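Local coordinates for protein amidohydrolase (Thermotoga maritima, PDB 3OOQ) that probably hydrolyses amide bonds as a member of the metal-dependent amidohydrolase family, perhaps with an allantoinase-like activity, at residues D61-I66 and M116-S121; H90-D95 and G126-V131. All blocks are in the same frame, centred on the assembly; numbering follows the deposited sequence.

How the interactions relate
Interaction 1 and interaction 2 meet at neighbouring strands of one sheet, their centres about 9 Å apart, with 90-95 a loop beside it. Strands 112-117 and 125-133 follow each other in the chain and are antiparallel neighbours; the probable hydrogen bond from Ile117 N to Ser130 O, 2.9 Å, ties the two contacts together. Beyond it, Pro119 CD packs 3.5 Å from Gln128 O, and the methyl CB of Ala93 lies 3.6 Å from Ile117 O. Interaction 1 carries His63 and His65, whose His-x-His pattern matches the metal-binding motif of related amidohydrolases and is consistent with an active-site position. Interaction 2 has more of its residues near the second subunit, which interaction 1 meets at Pro119.

Interaction 1: D61-I66 and M116-S121; sequences DAHSHI and MIVPGS
His65 meets 116-121 with the edge of its imidazole: ND1 donates to Val118 O at 2.7 Å, with the acceptor close to the ring plane although the N-H approaches obliquely from outside the carbonyl plane. The CB bond leads away from Val118, and the torsion that sets CG beside the backbone N (chi1 -44°) swings the ring back. CE1 of His65 lies 3.3 Å from Pro119 O and also approaches Gly120 CA, obliquely to the ring. Replacing His65 by alanine removes the ring, which would probably leave Val118 O without this donor and open a gap beside Gly120. His63 is met quite differently, over a face: Val118 CG1 sits above the ring centre in a CH-pi contact, 3.5 Å from the centroid. A branched valine suits the place because CG1, held between its own N and carbonyl carbon (chi1 66°), can project onto the imidazole.

Parallel backbone pairing sets these side chains. Met116 N bonds to Asp61 O at 3.0 Å and Val118 N to Ser64 O at 3.1 Å, whereas the bond from Ser64 N to Met116 O is weak, bent to 129°. The corner at Ala62 and His63 is braced by an Asx turn, in which Asp61 OD1 accepts from His63 N at 3.0 Å. Asp61 OD2 is held in turn by Cys305 N, and His63 NE2 by Lys151 NZ, while the His63 ring stands edge-to-face with His251.

The His-Ser-His sequence at the end of strand 54-64 recalls the metal-binding motif of the TIM-barrel amidohydrolases. Strand 112-117 runs alongside it, Ile66 packs on helix 103-108, and Met116 and Val118 touch strand 143-153.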
ATOM      1  N   ASP F  61     -24.667  11.030  35.089  1.00 22.69           N
ATOM      2  CA  ASP F  61     -23.651  10.100  34.623  1.00 23.55           C
ATOM      3  C   ASP F  61     -22.307  10.791  34.547  1.00 22.94           C
ATOM      4  O   ASP F  61     -22.112  11.707  33.740  1.00 23.55           O
ATOM      5  CB  ASP F  61     -24.004   9.509  33.260  1.00 24.76           C
ATOM      6  CG  ASP F  61     -23.225   8.245  32.968  1.00 33.93           C
ATOM      7  OD1 ASP F  61     -21.990   8.248  33.126  1.00 25.74           O
ATOM      8  OD2 ASP F  61     -23.845   7.235  32.590  1.00 25.88           O
ATOM      9  N   ALA F  62     -21.383  10.348  35.389  1.00 21.51           N
ATOM     10  CA  ALA F  62     -20.089  11.010  35.486  1.00 21.80           C
ATOM     11  C   ALA F  62     -19.124  10.791  34.290  1.00 21.30           C
ATOM     12  O   ALA F  62     -18.074  11.401  34.245  1.00 20.40           O
ATOM     13  CB  ALA F  62     -19.418  10.633  36.785  1.00 21.79           C
ATOM     14  N   HIS F  63     -19.493   9.963  33.311  1.00 21.89           N
ATOM     15  CA  HIS F  63     -18.588   9.687  32.176  1.00 21.77           C
ATOM     16  C   HIS F  63     -19.387   9.194  30.982  1.00 21.48           C
ATOM     17  O   HIS F  63     -19.872   8.063  30.978  1.00 20.61           O
ATOM     18  CB  HIS F  63     -17.520   8.655  32.569  1.00 22.09           C
ATOM     19  CG  HIS F  63     -16.449   8.456  31.537  1.00 25.53           C
ATOM     20  ND1 HIS F  63     -16.688   7.845  30.320  1.00 23.95           N
ATOM     21  CD2 HIS F  63     -15.137   8.799  31.534  1.00 23.10           C
ATOM     22  CE1 HIS F  63     -15.566   7.799  29.624  1.00 23.84           C
ATOM     23  NE2 HIS F  63     -14.612   8.376  30.333  1.00 25.56           N
ATOM     24  N   SER F  64     -19.510  10.039  29.960  1.00 21.67           N
ATOM     25  CA  SER F  64     -20.406   9.724  28.852  1.00 22.01           C
ATOM     26  C   SER F  64     -19.902  10.221  27.507  1.00 22.08           C
ATOM     27  O   SER F  64     -19.195  11.232  27.424  1.00 22.31           O
ATOM     28  CB  SER F  64     -21.782  10.353  29.111  1.00 21.39           C
ATOM     29  OG  SER F  64     -22.765   9.734  28.311  1.00 21.91           O
ATOM     30  N   HIS F  65     -20.331   9.545  26.450  1.00 21.99           N
ATOM     31  CA  HIS F  65     -20.091  10.049  25.106  1.00 22.74           C
ATOM     32  C   HIS F  65     -21.384  10.391  24.361  1.00 21.75           C
ATOM     33  O   HIS F  65     -21.365  10.606  23.164  1.00 21.53           O
ATOM     34  CB  HIS F  65     -19.195   9.089  24.321  1.00 24.97           C
ATOM     35  CG  HIS F  65     -18.028   8.584  25.116  1.00 29.30           C
ATOM     36  ND1 HIS F  65     -16.985   9.399  25.504  1.00 27.18           N
ATOM     37  CD2 HIS F  65     -17.760   7.361  25.633  1.00 27.45           C
ATOM     38  CE1 HIS F  65     -16.109   8.695  26.199  1.00 28.89           C
ATOM     39  NE2 HIS F  65     -16.554   7.454  26.295  1.00 29.75           N
ATOM     40  N   ILE F  66     -22.501  10.497  25.086  1.00 21.37           N
ATOM     41  CA  ILE F  66     -23.764  10.926  24.475  1.00 20.27           C
ATOM     42  C   ILE F  66     -23.563  12.256  23.755  1.00 19.86           C
ATOM     43  O   ILE F  66     -22.794  13.110  24.203  1.00 20.09           O
ATOM     44  CB  ILE F  66     -24.934  10.988  25.496  1.00 20.53           C
ATOM     45  CG1 ILE F  66     -26.282  11.080  24.758  1.00 18.40           C
ATOM     46  CG2 ILE F  66     -24.742  12.165  26.507  1.00 18.44           C
ATOM     47  CD1 ILE F  66     -27.475  10.542  25.543  1.00 20.52           C
HETATM   48  N   MSE F 116     -21.247  14.215  32.372  1.00 23.05           N
HETATM   49  CA  MSE F 116     -20.007  14.702  31.804  1.00 25.64           C
HETATM   50  C   MSE F 116     -19.764  14.065  30.424  1.00 23.84           C
HETATM   51  O   MSE F 116     -19.647  12.842  30.287  1.00 22.66           O
HETATM   52  CB  MSE F 116     -18.796  14.513  32.704  1.00 30.44           C
HETATM   53  CG  MSE F 116     -17.685  15.485  32.238  1.00 20.94           C
HETATM   54 SE   MSE F 116     -16.008  15.270  32.991  1.00 39.63          SE
HETATM   55  CE  MSE F 116     -15.706  13.356  32.634  1.00 22.10           C
ATOM     56  N   ILE F 117     -19.730  14.918  29.405  1.00 22.71           N
ATOM     57  CA  ILE F 117     -19.321  14.498  28.084  1.00 21.96           C
ATOM     58  C   ILE F 117     -17.805  14.590  28.046  1.00 21.29           C
ATOM     59  O   ILE F 117     -17.211  15.577  28.510  1.00 21.60           O
ATOM     60  CB  ILE F 117     -19.967  15.345  26.966  1.00 23.04           C
ATOM     61  CG1 ILE F 117     -19.772  16.843  27.235  1.00 26.24           C
ATOM     62  CG2 ILE F 117     -21.439  14.956  26.823  1.00 26.43           C
ATOM     63  CD1 ILE F 117     -20.131  17.774  26.070  1.00 24.26           C
ATOM     64  N   VAL F 118     -17.178  13.549  27.513  1.00 20.67           N
ATOM     65  CA  VAL F 118     -15.728  13.407  27.565  1.00 20.01           C
ATOM     66  C   VAL F 118     -15.249  12.688  26.276  1.00 19.84           C
ATOM     67  O   VAL F 118     -15.989  11.870  25.715  1.00 19.87           O
ATOM     68  CB  VAL F 118     -15.355  12.665  28.881  1.00 20.33           C
ATOM     69  CG1 VAL F 118     -15.878  11.219  28.894  1.00 19.58           C
ATOM     70  CG2 VAL F 118     -13.894  12.710  29.189  1.00 19.42           C
ATOM     71  N   PRO F 119     -14.027  12.998  25.795  1.00 20.12           N
ATOM     72  CA  PRO F 119     -13.468  12.144  24.749  1.00 20.08           C
ATOM     73  C   PRO F 119     -13.316  10.684  25.230  1.00 20.52           C
ATOM     74  O   PRO F 119     -13.350  10.402  26.448  1.00 20.19           O
ATOM     75  CB  PRO F 119     -12.085  12.758  24.483  1.00 20.22           C
ATOM     76  CG  PRO F 119     -12.146  14.157  24.984  1.00 19.57           C
ATOM     77  CD  PRO F 119     -13.114  14.104  26.159  1.00 20.55           C
ATOM     78  N   GLY F 120     -13.168   9.769  24.274  1.00 20.45           N
ATOM     79  CA  GLY F 120     -12.947   8.355  24.558  1.00 20.83           C
ATOM     80  C   GLY F 120     -11.507   8.037  24.968  1.00 22.05           C
ATOM     81  O   GLY F 120     -10.771   8.895  25.479  1.00 22.68           O
ATOM     82  N   SER F 121     -11.101   6.798  24.734  1.00 22.11           N
ATOM     83  CA  SER F 121      -9.872   6.278  25.314  1.00 22.84           C
ATOM     84  C   SER F 121      -8.826   5.893  24.254  1.00 22.13           C
ATOM     85  O   SER F 121      -7.931   5.087  24.506  1.00 21.82           O
ATOM     86  CB  SER F 121     -10.214   5.072  26.171  1.00 23.85           C
ATOM     87  OG  SER F 121     -10.809   4.058  25.375  1.00 32.27           O
TER

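Interaction 2: H90-D95 and G126-V131; sequences HVKALD and GGQGSV
Lys92 and Gln128 form a single backbone bridge, their segments running 42° apart end to end. Gln128 N donates to Val91 O at 2.8 Å, and Ala93 N returns a nearly straight bond (169°) to Gln128 O at 3.0 Å. Gly127 suits its place because a CB would collide with Val91 O, and at its backbone angles a CB would also be jammed against the carbonyl O of Gly126.

Val91 CG2 touches Gly126 O at 3.4 Å. The side chain of Gln128 reaches back along the loop: its amide oxygen OE1 lies beside the methylenes of Lys92, 3.7 Å from CE, while NE2 bonds to Pro89 O and, through a water, to His90 O. With CG beside the backbone N (chi1 -59°) and the chain extended beyond it, the glutamine spans this distance. Lys92 sends NZ onward to a salt bridge with Asp146. A second water joins Gln128 O, 2.9 Å away, to Leu94 N and the Ser130 hydroxyl, filling the wedge where the 3-10 turn of 93-95 diverges from the strand.

Asp95 makes salt bridges with Arg180 and Arg238 of the second subunit. Within this protein of the TIM-barrel amidohydrolase clan, the loop between strand 54-64 and helix 103-108 thus makes a single backbone bridge to strand 125-133, whose Ser130 pairs with Ile117 of strand 112-117.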
ATOM      1  N   HIS F  90      -5.964  19.814  24.085  1.00 20.49           N
ATOM      2  CA  HIS F  90      -6.604  21.061  23.666  1.00 21.52           C
ATOM      3  C   HIS F  90      -7.999  20.882  23.058  1.00 21.68           C
ATOM      4  O   HIS F  90      -8.749  21.851  22.983  1.00 22.34           O
ATOM      5  CB  HIS F  90      -5.704  21.788  22.643  1.00 21.99           C
ATOM      6  CG  HIS F  90      -5.493  21.010  21.382  1.00 24.00           C
ATOM      7  ND1 HIS F  90      -5.056  19.704  21.384  1.00 22.25           N
ATOM      8  CD2 HIS F  90      -5.693  21.340  20.083  1.00 22.87           C
ATOM      9  CE1 HIS F  90      -4.984  19.262  20.143  1.00 23.14           C
ATOM     10  NE2 HIS F  90      -5.365  20.236  19.333  1.00 24.76           N
ATOM     11  N   VAL F  91      -8.338  19.680  22.579  1.00 20.47           N
ATOM     12  CA  VAL F  91      -9.665  19.479  22.001  1.00 20.04           C
ATOM     13  C   VAL F  91     -10.707  19.261  23.106  1.00 20.13           C
ATOM     14  O   VAL F  91     -10.394  18.719  24.165  1.00 19.89           O
ATOM     15  CB  VAL F  91      -9.739  18.356  20.906  1.00 19.99           C
ATOM     16  CG1 VAL F  91      -8.647  18.546  19.798  1.00 14.54           C
ATOM     17  CG2 VAL F  91      -9.689  16.948  21.514  1.00 14.53           C
ATOM     18  N   LYS F  92     -11.935  19.699  22.851  1.00 20.13           N
ATOM     19  CA  LYS F  92     -13.004  19.653  23.855  1.00 20.34           C
ATOM     20  C   LYS F  92     -14.186  18.813  23.373  1.00 20.36           C
ATOM     21  O   LYS F  92     -14.651  18.980  22.249  1.00 20.45           O
ATOM     22  CB  LYS F  92     -13.510  21.074  24.167  1.00 21.00           C
ATOM     23  CG  LYS F  92     -12.443  22.162  24.305  1.00 25.93           C
ATOM     24  CD  LYS F  92     -13.054  23.538  24.747  1.00 23.26           C
ATOM     25  CE  LYS F  92     -13.745  23.424  26.126  1.00 27.27           C
ATOM     26  NZ  LYS F  92     -14.091  24.753  26.766  1.00 25.94           N
ATOM     27  N   ALA F  93     -14.683  17.925  24.228  1.00 20.48           N
ATOM     28  CA  ALA F  93     -15.924  17.222  23.956  1.00 20.82           C
ATOM     29  C   ALA F  93     -17.064  18.193  23.637  1.00 21.31           C
ATOM     30  O   ALA F  93     -17.922  17.899  22.799  1.00 20.72           O
ATOM     31  CB  ALA F  93     -16.300  16.343  25.118  1.00 21.21           C
ATOM     32  N   LEU F  94     -17.058  19.354  24.290  1.00 21.85           N
ATOM     33  CA  LEU F  94     -18.065  20.388  24.033  1.00 22.47           C
ATOM     34  C   LEU F  94     -18.196  20.697  22.543  1.00 21.87           C
ATOM     35  O   LEU F  94     -19.294  20.938  22.049  1.00 21.45           O
ATOM     36  CB  LEU F  94     -17.726  21.693  24.786  1.00 22.66           C
ATOM     37  CG  LEU F  94     -18.801  22.780  24.819  1.00 33.21           C
ATOM     38  CD1 LEU F  94     -19.924  22.345  25.759  1.00 23.25           C
ATOM     39  CD2 LEU F  94     -18.232  24.154  25.241  1.00 23.69           C
ATOM     40  N   ASP F  95     -17.065  20.709  21.849  1.00 22.14           N
ATOM     41  CA  ASP F  95     -17.029  21.095  20.442  1.00 22.68           C
ATOM     42  C   ASP F  95     -17.468  19.977  19.486  1.00 23.24           C
ATOM     43  O   ASP F  95     -17.499  20.179  18.270  1.00 23.92           O
ATOM     44  CB  ASP F  95     -15.624  21.572  20.063  1.00 22.21           C
ATOM     45  CG  ASP F  95     -15.241  22.890  20.727  1.00 23.17           C
ATOM     46  OD1 ASP F  95     -16.136  23.665  21.115  1.00 21.87           O
ATOM     47  OD2 ASP F  95     -14.029  23.151  20.861  1.00 21.88           O
ATOM     48  N   GLY F 126      -6.422  12.648  25.780  1.00 19.66           N
ATOM     49  CA  GLY F 126      -7.521  12.730  24.812  1.00 20.32           C
ATOM     50  C   GLY F 126      -8.240  14.070  24.607  1.00 21.07           C
ATOM     51  O   GLY F 126      -8.757  14.329  23.518  1.00 21.30           O
ATOM     52  N   GLY F 127      -8.282  14.915  25.636  1.00 20.48           N
ATOM     53  CA  GLY F 127      -9.013  16.186  25.548  1.00 20.07           C
ATOM     54  C   GLY F 127      -9.876  16.487  26.761  1.00 20.17           C
ATOM     55  O   GLY F 127      -9.836  15.755  27.753  1.00 20.50           O
ATOM     56  N   GLN F 128     -10.673  17.550  26.682  1.00 19.84           N
ATOM     57  CA  GLN F 128     -11.384  18.060  27.859  1.00 19.68           C
ATOM     58  C   GLN F 128     -12.818  17.594  27.942  1.00 19.95           C
ATOM     59  O   GLN F 128     -13.523  17.541  26.935  1.00 20.42           O
ATOM     60  CB  GLN F 128     -11.346  19.594  27.910  1.00 19.39           C
ATOM     61  CG  GLN F 128      -9.944  20.154  27.964  1.00 20.77           C
ATOM     62  CD  GLN F 128      -9.873  21.557  27.425  1.00 20.50           C
ATOM     63  OE1 GLN F 128     -10.586  22.441  27.883  1.00 21.57           O
ATOM     64  NE2 GLN F 128      -9.018  21.769  26.433  1.00 21.46           N
ATOM     65  N   GLY F 129     -13.234  17.265  29.166  1.00 19.80           N
ATOM     66  CA  GLY F 129     -14.622  16.982  29.488  1.00 19.49           C
ATOM     67  C   GLY F 129     -15.341  18.246  29.949  1.00 19.32           C
ATOM     68  O   GLY F 129     -14.691  19.203  30.370  1.00 18.31           O
ATOM     69  N   SER F 130     -16.677  18.236  29.832  1.00 19.06           N
ATOM     70  CA  SER F 130     -17.549  19.295  30.311  1.00 19.58           C
ATOM     71  C   SER F 130     -18.768  18.637  30.915  1.00 20.64           C
ATOM     72  O   SER F 130     -19.207  17.607  30.426  1.00 21.26           O
ATOM     73  CB  SER F 130     -18.031  20.169  29.139  1.00 19.56           C
ATOM     74  OG  SER F 130     -16.992  20.974  28.612  1.00 28.64           O
ATOM     75  N   VAL F 131     -19.340  19.232  31.959  1.00 20.77           N
ATOM     76  CA  VAL F 131     -20.606  18.752  32.498  1.00 20.10           C
ATOM     77  C   VAL F 131     -21.721  19.562  31.876  1.00 20.51           C
ATOM     78  O   VAL F 131     -21.678  20.790  31.854  1.00 20.55           O
ATOM     79  CB  VAL F 131     -20.693  18.882  34.039  1.00 20.87           C
ATOM     80  CG1 VAL F 131     -22.030  18.302  34.531  1.00 18.21           C
ATOM     81  CG2 VAL F 131     -19.504  18.202  34.711  1.00 17.15           C
TER
HETATM   82  O   HOH W   1      -8.558  24.235  24.759  1.00 20.53           O
HETATM   83  O   HOH W   2     -15.368  19.718  26.736  1.00 14.03           O